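Local coordinates for protein catechol 1,2-dioxygenase (Acinetobacter sp., PDB 1DMH) that uses a ferric iron to cleave catechol with molecular oxygen, giving cis,cis-muconate in the breakdown of aromatic compounds, at residues L74-L78 / G79-Y83. Numbering follows the deposited sequence.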
loop_
_atom_site.group_PDB
_atom_site.type_symbol
_atom_site.label_atom_id
_atom_site.label_comp_id
_atom_site.label_asym_id
_atom_site.label_seq_id
_atom_site.Cartn_x
_atom_site.Cartn_y
_atom_site.Cartn_z
ATOM N N LEU A 74 -5.663 -6.093 6.273
ATOM C CA LEU A 74 -4.317 -6.684 6.349
ATOM C C LEU A 74 -3.622 -6.250 7.661
ATOM O O LEU A 74 -2.905 -7.035 8.279
ATOM C CB LEU A 74 -3.410 -6.212 5.193
ATOM C CG LEU A 74 -2.337 -7.148 4.600
ATOM C CD1 LEU A 74 -1.157 -6.310 4.190
ATOM C CD2 LEU A 74 -1.997 -8.273 5.506
ATOM N N SER A 75 -3.822 -4.992 8.061
ATOM C CA SER A 75 -3.216 -4.459 9.272
ATOM C C SER A 75 -3.448 -5.400 10.459
ATOM O O SER A 75 -2.492 -5.860 11.078
ATOM C CB SER A 75 -3.780 -3.065 9.574
ATOM O OG SER A 75 -3.208 -2.507 10.742
ATOM N N PRO A 76 -4.714 -5.677 10.814
ATOM C CA PRO A 76 -4.880 -6.590 11.952
ATOM C C PRO A 76 -4.333 -8.008 11.703
ATOM O O PRO A 76 -3.875 -8.670 12.637
ATOM C CB PRO A 76 -6.400 -6.546 12.212
ATOM C CG PRO A 76 -6.965 -6.232 10.825
ATOM C CD PRO A 76 -6.016 -5.145 10.369
ATOM N N GLY A 77 -4.358 -8.452 10.446
ATOM C CA GLY A 77 -3.865 -9.789 10.110
ATOM C C GLY A 77 -2.369 -9.926 10.346
ATOM O O GLY A 77 -1.881 -11.001 10.665
ATOM N N LEU A 78 -1.638 -8.832 10.187
ATOM C CA LEU A 78 -0.201 -8.855 10.403
ATOM C C LEU A 78 0.144 -8.428 11.842
ATOM O O LEU A 78 1.291 -8.126 12.170
ATOM C CB LEU A 78 0.499 -7.981 9.359
ATOM C CG LEU A 78 0.390 -8.480 7.897
ATOM C CD1 LEU A 78 1.068 -7.494 6.947
ATOM C CD2 LEU A 78 1.021 -9.853 7.759
ATOM N N GLY A 79 -0.887 -8.400 12.685
ATOM C CA GLY A 79 -0.722 -8.100 14.105
ATOM C C GLY A 79 -0.601 -6.674 14.605
ATOM O O GLY A 79 -0.542 -6.474 15.822
ATOM N N PHE A 80 -0.561 -5.695 13.702
ATOM C CA PHE A 80 -0.427 -4.306 14.116
ATOM C C PHE A 80 -1.486 -3.829 15.088
ATOM O O PHE A 80 -1.170 -3.223 16.114
ATOM C CB PHE A 80 -0.425 -3.361 12.923
ATOM C CG PHE A 80 0.799 -3.445 12.095
ATOM C CD1 PHE A 80 1.938 -2.733 12.464
ATOM C CD2 PHE A 80 0.818 -4.222 10.928
ATOM C CE1 PHE A 80 3.098 -2.781 11.667
ATOM C CE2 PHE A 80 1.973 -4.290 10.107
ATOM C CZ PHE A 80 3.119 -3.567 10.474
ATOM N N ASP A 81 -2.748 -4.092 14.772
ATOM C CA ASP A 81 -3.825 -3.634 15.639
ATOM C C ASP A 81 -3.645 -4.161 17.067
ATOM O O ASP A 81 -3.787 -3.415 18.042
ATOM C CB ASP A 81 -5.178 -4.093 15.075
ATOM C CG ASP A 81 -5.433 -3.587 13.642
ATOM O OD1 ASP A 81 -4.473 -3.530 12.836
ATOM O OD2 ASP A 81 -6.615 -3.283 13.331
ATOM N N HIS A 82 -3.338 -5.449 17.190
ATOM C CA HIS A 82 -3.151 -6.048 18.503
ATOM C C HIS A 82 -1.893 -5.496 19.153
ATOM O O HIS A 82 -1.866 -5.287 20.354
ATOM C CB HIS A 82 -3.060 -7.570 18.392
ATOM C CG HIS A 82 -2.790 -8.237 19.700
ATOM N ND1 HIS A 82 -3.596 -8.050 20.804
ATOM C CD2 HIS A 82 -1.778 -9.045 20.098
ATOM C CE1 HIS A 82 -3.091 -8.717 21.830
ATOM N NE2 HIS A 82 -1.986 -9.329 21.428
ATOM N N TYR A 83 -0.846 -5.265 18.358
ATOM C CA TYR A 83 0.414 -4.707 18.877
ATOM C C TYR A 83 0.172 -3.331 19.511
ATOM O O TYR A 83 0.716 -3.038 20.580
ATOM C CB TYR A 83 1.448 -4.563 17.746
ATOM C CG TYR A 83 2.777 -3.922 18.154
ATOM C CD1 TYR A 83 3.547 -4.430 19.212
ATOM C CD2 TYR A 83 3.303 -2.866 17.415
ATOM C CE1 TYR A 83 4.820 -3.898 19.508
ATOM C CE2 TYR A 83 4.563 -2.326 17.694
ATOM C CZ TYR A 83 5.323 -2.843 18.732
ATOM O OH TYR A 83 6.591 -2.339 18.932
HETATM O O HOH W 1 -4.233 -7.591 15.255
#
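The edge of the Phe80 ring meets the carbonyl oxygen of Ser75 near the ring plane, CD2 to O 3.7 Å, while Leu78 CB approaches the ring obliquely, 4.0 Å from CE2. The Asp81 carboxylate lies alongside the Pro76 ring, Asp81 CG 3.4 Å from Pro76 CB, and the two side chains point the same way. With chi1 at -180°, the Ser75 hydroxyl lies opposite its own N, which brings OG to 2.7 Å from Asp81 OD1, to which it donates nearly along the C-O axis; Ser75 OG is also hydrogen-bonded to Tyr55 OH of the second subunit. Pro76 N, 3.0 Å from the same OD1, has no hydrogen to offer. The backbone evidence identifies a Schellman motif: Gly79 N donates to Pro76 O at 3.0 Å, and Phe80 N makes a weak hydrogen bond to Ser75 O (3.3 Å, N-H...O angle 133°). Gly79 supplies the positive phi of 81° and is also N-cap of the next helix. A water bridges Pro76 O and His82 N across the bend. Pro76 touches the bound 4-methylcatechol and Phe80 the phospholipid. Helix 71-77 ends and, after a turn at Leu78 and Gly79, helix 80-94 begins, between the catechol pocket and the subunit interface, where Leu38 of the second subunit packs on Leu78 and Phe80.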